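Local coordinates for methyltransferase domain-containing protein (Deinococcus radiodurans, PDB 3M33), which is of unknown function but is probably a methyltransferase with a class I fold, at residues 63-68 with 116-121; 72-77 with 110-115; 127-132 with 155-160; 148-153 with 211-216. One frame throughout, in Å; residues are numbered along the deposited sequence.

Three of the four contacts reach one mixed sheet, and interaction 3 joins two helix ends beside it; their chemistry changes with their place. Interactions 1 and 2 share strand 112-118. The first joins charged ends near the surface, and the second, nested within it, sets a partly exposed arginine against a buried phenylalanine; they touch through Trp73, which packs on Ala63, Phe66 and Gly67. Interactions 3 and 4 share helix 149-156 and are almost wholly apolar. Interaction 4 is buried against strand 204-216, whereas interaction 3, at the far end of that helix, is partly buried. Backbone contacts join 2 to 3 (Phe112 N to Leu131 O) and 3 to 4 (Asp160 N to Arg216 O).

Interaction 1 of 4, residues 63-68 with 116-121; sequences AARFGP and VSRRGP. With SO4 (sulfate ion), chain F.
Arg65 and Arg118 each turn CG away from the backbone N (chi1 172° and -178°), but the chain of Arg65 then runs straight while that of Arg118 kinks at chi3, and the two cross at about a right angle. Their guanidinium groups meet through Arg65 NH1 and Arg118 NH2, 3.8 Å apart, with planes inclined by 21°. Phe66 comes to the same nitrogen: its CE2 lies 3.9 Å from Arg118 NH2, at the edge of that guanidinium, while its CZ sits over one face of Arg65, toward the rim. Asp39 forms salt bridges with both arginines, and Asp62 and Glu35 form further ones with Arg118. Next along the chain, Arg119 presents an edge to a sulfate, probably from the crystallisation liquor, with O1 accepting from NE at 2.6 Å and from NH2 at 2.5 Å, distances short enough to leave the ion's exact position in doubt. A leucine in place of Arg119 would probably leave the sulfate without this two-nitrogen grip and Glu35 short of one positive mate. The chemistry implies a charge network in which the carboxylate of Asp39, shared by both, probably offsets the closeness of the two guanidinium groups.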
# COMPACT_ATOMS: atom_id res chain seq x y z
N ALA A 63 -1.00 -10.50 2.98
CA ALA A 63 -0.37 -11.76 3.33
C ALA A 63 -1.43 -12.86 3.35
O ALA A 63 -1.22 -13.95 2.82
CB ALA A 63 0.34 -11.66 4.70
N ALA A 64 -2.59 -12.57 3.93
CA ALA A 64 -3.61 -13.59 4.09
C ALA A 64 -4.24 -13.91 2.75
O ALA A 64 -4.51 -15.04 2.43
CB ALA A 64 -4.69 -13.11 5.06
N ARG A 65 -4.48 -12.87 1.98
CA ARG A 65 -5.21 -13.04 0.74
C ARG A 65 -4.37 -13.58 -0.45
O ARG A 65 -4.87 -14.38 -1.25
CB ARG A 65 -5.84 -11.69 0.42
CG ARG A 65 -6.49 -11.56 -0.89
CD ARG A 65 -7.09 -10.18 -1.00
NE ARG A 65 -7.40 -9.90 -2.39
CZ ARG A 65 -7.47 -8.69 -2.91
NH1 ARG A 65 -7.24 -7.62 -2.15
NH2 ARG A 65 -7.78 -8.55 -4.18
N PHE A 66 -3.11 -13.15 -0.57
CA PHE A 66 -2.27 -13.54 -1.71
C PHE A 66 -1.15 -14.48 -1.29
O PHE A 66 -0.60 -15.20 -2.12
CB PHE A 66 -1.61 -12.31 -2.35
CG PHE A 66 -2.56 -11.40 -3.03
CD1 PHE A 66 -2.98 -11.65 -4.33
CD2 PHE A 66 -3.05 -10.28 -2.38
CE1 PHE A 66 -3.85 -10.79 -4.99
CE2 PHE A 66 -3.95 -9.42 -3.02
CZ PHE A 66 -4.34 -9.67 -4.32
N GLY A 67 -0.81 -14.43 -0.02
CA GLY A 67 0.27 -15.23 0.54
C GLY A 67 0.29 -16.72 0.22
O GLY A 67 1.35 -17.26 -0.10
N PRO A 68 -0.87 -17.39 0.29
CA PRO A 68 -0.82 -18.83 0.02
C PRO A 68 -0.46 -19.17 -1.43
O PRO A 68 -0.14 -20.32 -1.71
CB PRO A 68 -2.25 -19.30 0.34
CG PRO A 68 -2.79 -18.26 1.29
CD PRO A 68 -2.19 -16.97 0.78
N VAL A 116 6.84 -6.24 -2.77
CA VAL A 116 5.57 -5.60 -3.02
C VAL A 116 5.21 -4.61 -1.91
O VAL A 116 5.57 -4.80 -0.74
CB VAL A 116 4.46 -6.65 -3.19
CG1 VAL A 116 4.26 -7.42 -1.92
CG2 VAL A 116 3.17 -5.98 -3.59
N SER A 117 4.53 -3.52 -2.28
CA SER A 117 4.11 -2.55 -1.28
C SER A 117 2.81 -1.88 -1.69
O SER A 117 2.78 -1.16 -2.69
CB SER A 117 5.19 -1.48 -1.09
OG SER A 117 4.74 -0.46 -0.22
N ARG A 118 1.75 -2.11 -0.92
CA ARG A 118 0.49 -1.45 -1.19
C ARG A 118 0.41 -0.19 -0.34
O ARG A 118 0.09 -0.25 0.84
CB ARG A 118 -0.70 -2.37 -0.90
CG ARG A 118 -2.07 -1.72 -1.23
CD ARG A 118 -3.28 -2.48 -0.64
NE ARG A 118 -3.39 -3.86 -1.12
CZ ARG A 118 -4.05 -4.24 -2.22
NH1 ARG A 118 -4.67 -3.34 -3.00
NH2 ARG A 118 -4.09 -5.53 -2.55
N ARG A 119 0.76 0.95 -0.93
CA ARG A 119 0.71 2.23 -0.21
C ARG A 119 1.62 2.23 1.01
O ARG A 119 1.38 2.93 2.00
CB ARG A 119 -0.74 2.57 0.17
CG ARG A 119 -1.66 2.67 -1.08
CD ARG A 119 -3.15 2.48 -0.77
NE ARG A 119 -3.70 3.55 0.05
CZ ARG A 119 -4.99 3.88 0.13
NH1 ARG A 119 -5.92 3.22 -0.58
NH2 ARG A 119 -5.36 4.88 0.93
N GLY A 120 2.67 1.43 0.94
CA GLY A 120 3.58 1.24 2.05
C GLY A 120 4.85 2.04 1.85
O GLY A 120 4.86 2.99 1.08
N PRO A 121 5.93 1.64 2.54
CA PRO A 121 7.24 2.30 2.44
C PRO A 121 7.76 2.31 1.01
O PRO A 121 7.51 1.36 0.25
CB PRO A 121 8.15 1.42 3.31
CG PRO A 121 7.22 0.79 4.31
CD PRO A 121 5.94 0.54 3.52
S SO4 F . -2.17 5.99 2.71
O1 SO4 F . -3.03 5.39 1.70
O2 SO4 F . -2.85 5.92 4.01
O3 SO4 F . -0.91 5.26 2.76
O4 SO4 F . -1.89 7.38 2.38

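Interaction 2 of 4, residues 72-77 with 110-115; sequences RWAAYD and APFGLI
Arg72 and Phe112 supply the contact between guanidinium and ring: Arg72 NH1 approaches Phe112 CE1 to 3.5 Å, and the guanidinium and ring planes are only 15° apart, although the approach is oblique. An extended Arg72 chain, with CG pointing away from the backbone N (chi1 180°), carries the guanidinium far enough to reach the ring. The apolar element is Ala74, whose CB meets the same corner of the phenylalanine, 3.8 Å from CE1 and 4.0 Å from CZ. That methyl group also lies 3.6 Å above one face of the Arg72 guanidinium, near its rim, so alanine, arginine and phenylalanine close on one another. Hydrogen bonding across the pair is absent; the arginine instead spends its polarity elsewhere, in a salt bridge from NE to Asp94 OD2 and a hydrogen bond from NH2 to Leu108 O. These bonds probably fix the rotation of the guanidinium beside the ring. Strand 51-55 runs between the two strands in the sheet, pairing with both, and Phe112 also packs on its Leu53. While Arg72 and Ala74 turn to Phe112, Trp73 leaves the strand on its other face and packs on Ala63 and Phe66 of helix 61-66.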
# COMPACT_ATOMS: atom_id res chain seq x y z
N ARG A 72 6.76 -18.49 -0.51
CA ARG A 72 6.99 -17.89 0.81
C ARG A 72 6.53 -16.43 0.74
O ARG A 72 6.80 -15.74 -0.23
CB ARG A 72 8.47 -17.96 1.18
CG ARG A 72 8.81 -17.35 2.55
CD ARG A 72 10.24 -17.63 2.96
NE ARG A 72 10.54 -17.06 4.28
CZ ARG A 72 11.28 -15.98 4.47
NH1 ARG A 72 11.82 -15.36 3.43
NH2 ARG A 72 11.49 -15.52 5.70
N TRP A 73 5.82 -15.97 1.76
CA TRP A 73 5.45 -14.56 1.86
C TRP A 73 6.07 -13.99 3.12
O TRP A 73 5.55 -14.19 4.22
CB TRP A 73 3.92 -14.41 1.93
CG TRP A 73 3.39 -13.01 1.80
CD1 TRP A 73 3.30 -12.06 2.78
CD2 TRP A 73 2.85 -12.41 0.61
NE1 TRP A 73 2.74 -10.91 2.28
CE2 TRP A 73 2.45 -11.10 0.95
CE3 TRP A 73 2.65 -12.86 -0.70
CZ2 TRP A 73 1.89 -10.23 0.02
CZ3 TRP A 73 2.09 -11.99 -1.63
CH2 TRP A 73 1.73 -10.69 -1.27
N ALA A 74 7.20 -13.31 2.98
CA ALA A 74 7.80 -12.63 4.12
C ALA A 74 7.21 -11.21 4.16
O ALA A 74 6.94 -10.63 3.11
CB ALA A 74 9.33 -12.59 3.98
N ALA A 75 7.00 -10.67 5.35
CA ALA A 75 6.32 -9.38 5.48
C ALA A 75 6.83 -8.64 6.71
O ALA A 75 7.17 -9.27 7.72
CB ALA A 75 4.83 -9.61 5.58
N TYR A 76 6.87 -7.31 6.66
CA TYR A 76 7.24 -6.57 7.86
C TYR A 76 6.48 -5.28 8.09
O TYR A 76 6.03 -4.63 7.14
CB TYR A 76 8.74 -6.25 7.88
CG TYR A 76 9.19 -5.27 6.82
CD1 TYR A 76 9.13 -3.90 7.04
CD2 TYR A 76 9.68 -5.72 5.60
CE1 TYR A 76 9.56 -3.00 6.07
CE2 TYR A 76 10.11 -4.83 4.63
CZ TYR A 76 10.05 -3.48 4.87
OH TYR A 76 10.47 -2.61 3.90
N ASP A 77 6.34 -4.92 9.36
CA ASP A 77 5.87 -3.60 9.74
C ASP A 77 6.43 -3.22 11.10
O ASP A 77 7.13 -4.01 11.75
CB ASP A 77 4.34 -3.52 9.74
CG ASP A 77 3.85 -2.16 9.26
OD1 ASP A 77 4.59 -1.16 9.46
OD2 ASP A 77 2.75 -2.09 8.65
N ALA A 110 16.20 -13.03 2.29
CA ALA A 110 16.58 -12.62 0.94
C ALA A 110 17.40 -13.75 0.31
O ALA A 110 18.05 -14.51 1.02
CB ALA A 110 17.40 -11.32 0.98
N PRO A 111 17.39 -13.85 -1.04
CA PRO A 111 16.82 -12.90 -2.00
C PRO A 111 15.36 -13.22 -2.31
O PRO A 111 14.90 -14.34 -2.05
CB PRO A 111 17.67 -13.12 -3.26
CG PRO A 111 18.28 -14.50 -3.09
CD PRO A 111 17.92 -15.04 -1.72
N PHE A 112 14.64 -12.24 -2.85
CA PHE A 112 13.23 -12.41 -3.16
C PHE A 112 12.96 -12.20 -4.65
O PHE A 112 13.66 -11.42 -5.31
CB PHE A 112 12.40 -11.40 -2.35
CG PHE A 112 12.50 -11.59 -0.87
CD1 PHE A 112 11.71 -12.54 -0.22
CD2 PHE A 112 13.38 -10.82 -0.11
CE1 PHE A 112 11.80 -12.73 1.15
CE2 PHE A 112 13.47 -10.99 1.27
CZ PHE A 112 12.68 -11.95 1.91
N GLY A 113 11.96 -12.90 -5.19
CA GLY A 113 11.57 -12.70 -6.58
C GLY A 113 10.55 -11.58 -6.74
O GLY A 113 10.35 -11.06 -7.84
N LEU A 114 9.89 -11.22 -5.65
CA LEU A 114 8.93 -10.12 -5.68
C LEU A 114 9.02 -9.28 -4.40
O LEU A 114 9.02 -9.82 -3.29
CB LEU A 114 7.50 -10.65 -5.88
CG LEU A 114 6.36 -9.63 -5.88
CD1 LEU A 114 6.47 -8.74 -7.11
CD2 LEU A 114 5.01 -10.34 -5.86
N ILE A 115 9.10 -7.96 -4.57
CA ILE A 115 9.01 -7.06 -3.44
C ILE A 115 7.78 -6.22 -3.69
O ILE A 115 7.66 -5.58 -4.72
CB ILE A 115 10.25 -6.16 -3.29
CG1 ILE A 115 11.49 -7.00 -2.96
CG2 ILE A 115 10.04 -5.12 -2.23
CD1 ILE A 115 12.05 -7.75 -4.15

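Interaction 3 of 4, residues 127-132 with 155-160; sequences RLPELA and AAVGWD
Leu128 and Trp159 form the dense part of this contact. CD1 of Leu128 stands 3.7 Å from the centroid of the six-membered ring of Trp159 and just 6° off its normal, a CH-pi contact over the face. Ala132 comes in at the edge of the same indole, near its plane, with CB 3.5 Å from CZ2. Trp159 holds CG beside the backbone N (chi1 -82°), which swings the indole toward helix 128-131; Phe138 and Leu154 also pack on it. An alanine at Trp159 would probably leave Leu128 and Ala132 facing a gap where the indole had been. The chain reaches this tryptophan through a Schellman motif: Gly158, at positive phi, ends helix 149-156, with its N bonded to Ala155 O and Trp159 N to Leu154 O. In a class I methyltransferase topology this turn leads from a crossover helix into the next strand, here 160-173. Pro129 and Val157 carry the looser, more exposed side, crossing at about a right angle with Pro129 CD 4.0 Å from Val157 CG1. Just before helix 128-131, Arg127 points away from the 155-160 segment and forms a side-on salt bridge with Glu130, NE to OE1 at 2.8 Å.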
# COMPACT_ATOMS: atom_id res chain seq x y z
N ARG A 127 16.86 -0.47 -0.96
CA ARG A 127 17.46 -1.71 -0.49
C ARG A 127 17.32 -2.86 -1.50
O ARG A 127 17.74 -4.00 -1.23
CB ARG A 127 16.86 -2.14 0.86
CG ARG A 127 16.73 -1.01 1.87
CD ARG A 127 18.10 -0.41 2.19
NE ARG A 127 18.96 -1.39 2.85
CZ ARG A 127 18.96 -1.61 4.16
NH1 ARG A 127 18.15 -0.90 4.94
NH2 ARG A 127 19.77 -2.52 4.69
N LEU A 128 16.75 -2.58 -2.67
CA LEU A 128 16.54 -3.64 -3.68
C LEU A 128 17.81 -4.42 -4.05
O LEU A 128 17.76 -5.65 -4.22
CB LEU A 128 15.80 -3.11 -4.92
CG LEU A 128 14.31 -2.84 -4.71
CD1 LEU A 128 13.67 -2.17 -5.92
CD2 LEU A 128 13.61 -4.14 -4.38
N PRO A 129 18.95 -3.72 -4.19
CA PRO A 129 20.19 -4.46 -4.46
C PRO A 129 20.48 -5.52 -3.39
O PRO A 129 21.09 -6.54 -3.70
CB PRO A 129 21.27 -3.37 -4.44
CG PRO A 129 20.53 -2.11 -4.83
CD PRO A 129 19.16 -2.27 -4.18
N GLU A 130 20.07 -5.30 -2.15
CA GLU A 130 20.30 -6.30 -1.10
C GLU A 130 19.18 -7.34 -0.99
O GLU A 130 19.37 -8.41 -0.40
CB GLU A 130 20.48 -5.63 0.27
CG GLU A 130 21.47 -4.48 0.25
CD GLU A 130 21.25 -3.51 1.41
OE1 GLU A 130 21.04 -2.31 1.15
OE2 GLU A 130 21.29 -3.97 2.58
N LEU A 131 18.02 -7.04 -1.57
CA LEU A 131 16.83 -7.86 -1.33
C LEU A 131 16.42 -8.72 -2.52
O LEU A 131 15.83 -9.79 -2.33
CB LEU A 131 15.65 -6.97 -0.93
CG LEU A 131 15.77 -6.24 0.40
CD1 LEU A 131 14.61 -5.30 0.57
CD2 LEU A 131 15.81 -7.24 1.54
N ALA A 132 16.73 -8.27 -3.73
CA ALA A 132 16.19 -8.89 -4.94
C ALA A 132 17.06 -9.96 -5.57
O ALA A 132 18.26 -9.77 -5.76
CB ALA A 132 15.86 -7.80 -5.98
N ALA A 155 15.26 4.68 -10.45
CA ALA A 155 16.38 5.13 -11.30
C ALA A 155 17.68 5.05 -10.51
O ALA A 155 18.70 4.56 -11.00
CB ALA A 155 16.15 6.56 -11.82
N ALA A 156 17.64 5.52 -9.26
CA ALA A 156 18.85 5.55 -8.45
C ALA A 156 19.49 4.17 -8.22
O ALA A 156 20.70 4.08 -8.04
CB ALA A 156 18.59 6.26 -7.11
N VAL A 157 18.71 3.10 -8.23
CA VAL A 157 19.30 1.77 -8.08
C VAL A 157 19.40 1.03 -9.40
O VAL A 157 19.65 -0.17 -9.42
CB VAL A 157 18.57 0.89 -7.03
CG1 VAL A 157 18.79 1.44 -5.62
CG2 VAL A 157 17.08 0.77 -7.35
N GLY A 158 19.22 1.74 -10.51
CA GLY A 158 19.35 1.15 -11.83
C GLY A 158 18.27 0.14 -12.20
O GLY A 158 18.54 -0.83 -12.91
N TRP A 159 17.05 0.36 -11.72
CA TRP A 159 15.91 -0.50 -12.07
C TRP A 159 15.04 0.13 -13.17
O TRP A 159 14.95 1.35 -13.26
CB TRP A 159 15.07 -0.80 -10.82
CG TRP A 159 15.63 -1.93 -10.01
CD1 TRP A 159 16.94 -2.09 -9.63
CD2 TRP A 159 14.92 -3.07 -9.50
NE1 TRP A 159 17.08 -3.25 -8.92
CE2 TRP A 159 15.86 -3.87 -8.82
CE3 TRP A 159 13.59 -3.49 -9.56
CZ2 TRP A 159 15.51 -5.07 -8.20
CZ3 TRP A 159 13.24 -4.68 -8.95
CH2 TRP A 159 14.19 -5.45 -8.28
N ASP A 160 14.41 -0.71 -13.99
CA ASP A 160 13.56 -0.22 -15.07
C ASP A 160 12.08 -0.35 -14.73
O ASP A 160 11.65 -1.37 -14.18
CB ASP A 160 13.81 -1.03 -16.34
CG ASP A 160 15.24 -0.97 -16.79
OD1 ASP A 160 15.69 0.13 -17.17
OD2 ASP A 160 15.91 -2.02 -16.77

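Interaction 4 of 4, residues 148-153 with 211-216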
# COMPACT_ATOMS: atom_id res chain seq x y z
N PRO A 148 6.35 10.84 -7.07
CA PRO A 148 7.62 11.08 -7.78
C PRO A 148 8.81 10.27 -7.26
O PRO A 148 9.64 9.85 -8.07
CB PRO A 148 7.89 12.58 -7.55
CG PRO A 148 6.58 13.17 -7.24
CD PRO A 148 5.71 12.09 -6.63
N GLU A 149 8.89 10.07 -5.95
CA GLU A 149 10.04 9.39 -5.35
C GLU A 149 10.23 7.97 -5.85
O GLU A 149 11.34 7.44 -5.81
CB GLU A 149 9.93 9.33 -3.83
CG GLU A 149 9.35 10.56 -3.22
CD GLU A 149 7.88 10.41 -2.99
OE1 GLU A 149 7.51 9.57 -2.13
OE2 GLU A 149 7.09 11.11 -3.67
N VAL A 150 9.15 7.33 -6.29
CA VAL A 150 9.25 5.91 -6.67
C VAL A 150 10.10 5.75 -7.93
O VAL A 150 11.11 5.05 -7.93
CB VAL A 150 7.86 5.24 -6.78
CG1 VAL A 150 7.93 3.94 -7.60
CG2 VAL A 150 7.29 5.00 -5.37
N PRO A 151 9.71 6.43 -9.02
CA PRO A 151 10.55 6.42 -10.23
C PRO A 151 11.97 6.94 -9.96
O PRO A 151 12.92 6.33 -10.46
CB PRO A 151 9.80 7.35 -11.19
CG PRO A 151 8.37 7.24 -10.76
CD PRO A 151 8.43 7.13 -9.25
N GLU A 152 12.12 8.01 -9.18
CA GLU A 152 13.45 8.54 -8.84
C GLU A 152 14.27 7.50 -8.10
O GLU A 152 15.45 7.27 -8.42
CB GLU A 152 13.34 9.80 -7.96
CG GLU A 152 12.64 10.99 -8.62
CD GLU A 152 12.27 12.09 -7.61
OE1 GLU A 152 12.54 11.90 -6.40
OE2 GLU A 152 11.70 13.12 -8.03
N ARG A 153 13.67 6.85 -7.11
CA ARG A 153 14.45 5.88 -6.34
C ARG A 153 14.79 4.65 -7.17
O ARG A 153 15.87 4.09 -7.04
CB ARG A 153 13.75 5.52 -5.03
CG ARG A 153 13.95 6.59 -3.99
CD ARG A 153 12.95 6.50 -2.87
NE ARG A 153 13.31 7.45 -1.82
CZ ARG A 153 12.69 7.55 -0.65
NH1 ARG A 153 11.67 6.76 -0.38
NH2 ARG A 153 13.11 8.45 0.24
N HIS A 211 -1.19 5.59 -8.15
CA HIS A 211 -0.04 5.49 -9.05
C HIS A 211 0.52 4.08 -8.95
O HIS A 211 1.13 3.74 -7.94
CB HIS A 211 1.03 6.49 -8.60
CG HIS A 211 2.23 6.55 -9.49
ND1 HIS A 211 3.39 7.20 -9.13
CD2 HIS A 211 2.45 6.06 -10.74
CE1 HIS A 211 4.27 7.11 -10.10
NE2 HIS A 211 3.73 6.42 -11.09
N LEU A 212 0.33 3.26 -9.98
CA LEU A 212 0.84 1.89 -9.96
C LEU A 212 2.16 1.80 -10.69
O LEU A 212 2.30 2.36 -11.78
CB LEU A 212 -0.14 0.93 -10.65
CG LEU A 212 -1.44 0.50 -10.01
CD1 LEU A 212 -2.36 1.68 -9.77
CD2 LEU A 212 -2.13 -0.53 -10.92
N VAL A 213 3.11 1.07 -10.11
CA VAL A 213 4.42 0.93 -10.72
C VAL A 213 4.89 -0.52 -10.60
O VAL A 213 4.91 -1.08 -9.51
CB VAL A 213 5.47 1.87 -10.04
CG1 VAL A 213 6.87 1.61 -10.57
CG2 VAL A 213 5.11 3.32 -10.24
N LEU A 214 5.23 -1.12 -11.73
CA LEU A 214 5.89 -2.42 -11.73
C LEU A 214 7.27 -2.18 -12.34
O LEU A 214 7.39 -1.59 -13.42
CB LEU A 214 5.10 -3.41 -12.58
CG LEU A 214 5.68 -4.82 -12.75
CD1 LEU A 214 5.73 -5.50 -11.39
CD2 LEU A 214 4.84 -5.65 -13.71
N ALA A 215 8.31 -2.62 -11.65
CA ALA A 215 9.67 -2.38 -12.10
C ALA A 215 10.49 -3.66 -12.01
O ALA A 215 10.13 -4.60 -11.30
CB ALA A 215 10.31 -1.28 -11.25
N ARG A 216 11.61 -3.69 -12.72
CA ARG A 216 12.52 -4.81 -12.63
C ARG A 216 13.88 -4.37 -13.17
O ARG A 216 13.97 -3.39 -13.92
CB ARG A 216 11.94 -6.00 -13.40
CG ARG A 216 12.88 -6.63 -14.41
CD ARG A 216 12.09 -7.42 -15.46
NE ARG A 216 11.81 -8.79 -15.03
CZ ARG A 216 11.14 -9.67 -15.76
NH1 ARG A 216 10.67 -9.32 -16.95
NH2 ARG A 216 10.94 -10.90 -15.30
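This is a buried, apolar helix-on-sheet contact, in which Val150 and Pro151 in the first turns of helix 149-156 rest on His211 and Val213 of strand 204-216. Its centre is a pair of valines that reach toward each other tip to tip. Val150 CG1 enters the fork of Val213, 3.9 Å from both CG1 and CG2 and 4.0 Å from CB, so one methyl group is seated against the whole branch. The seating follows from the torsions, since each valine points CG1 away from its own backbone N (chi1 162° in Val150, 174° in Val213). Beside them Pro151 CG meets the edge of the His211 ring at CE1, a more distant touch of 4.2 Å. Val213 CG2 lies 3.5 Å above one face of that imidazole, toward its rim, and thus links the two halves of the contact. Both ring nitrogens are used: ND1 bonds to the amide of Val147 and NE2 to Glu164 OE2, while His166 stacks on the ring. These partners probably fix the rotation of the imidazole. On the other side of the strand, Leu212 and Leu214 face helix 36-45. Helix 149-156 makes the beta-alpha-beta crossover from strand 136-142 to the parallel strand 160-173, and the antiparallel strand 204-216 is inserted between those two, the arrangement characteristic of class I methyltransferases.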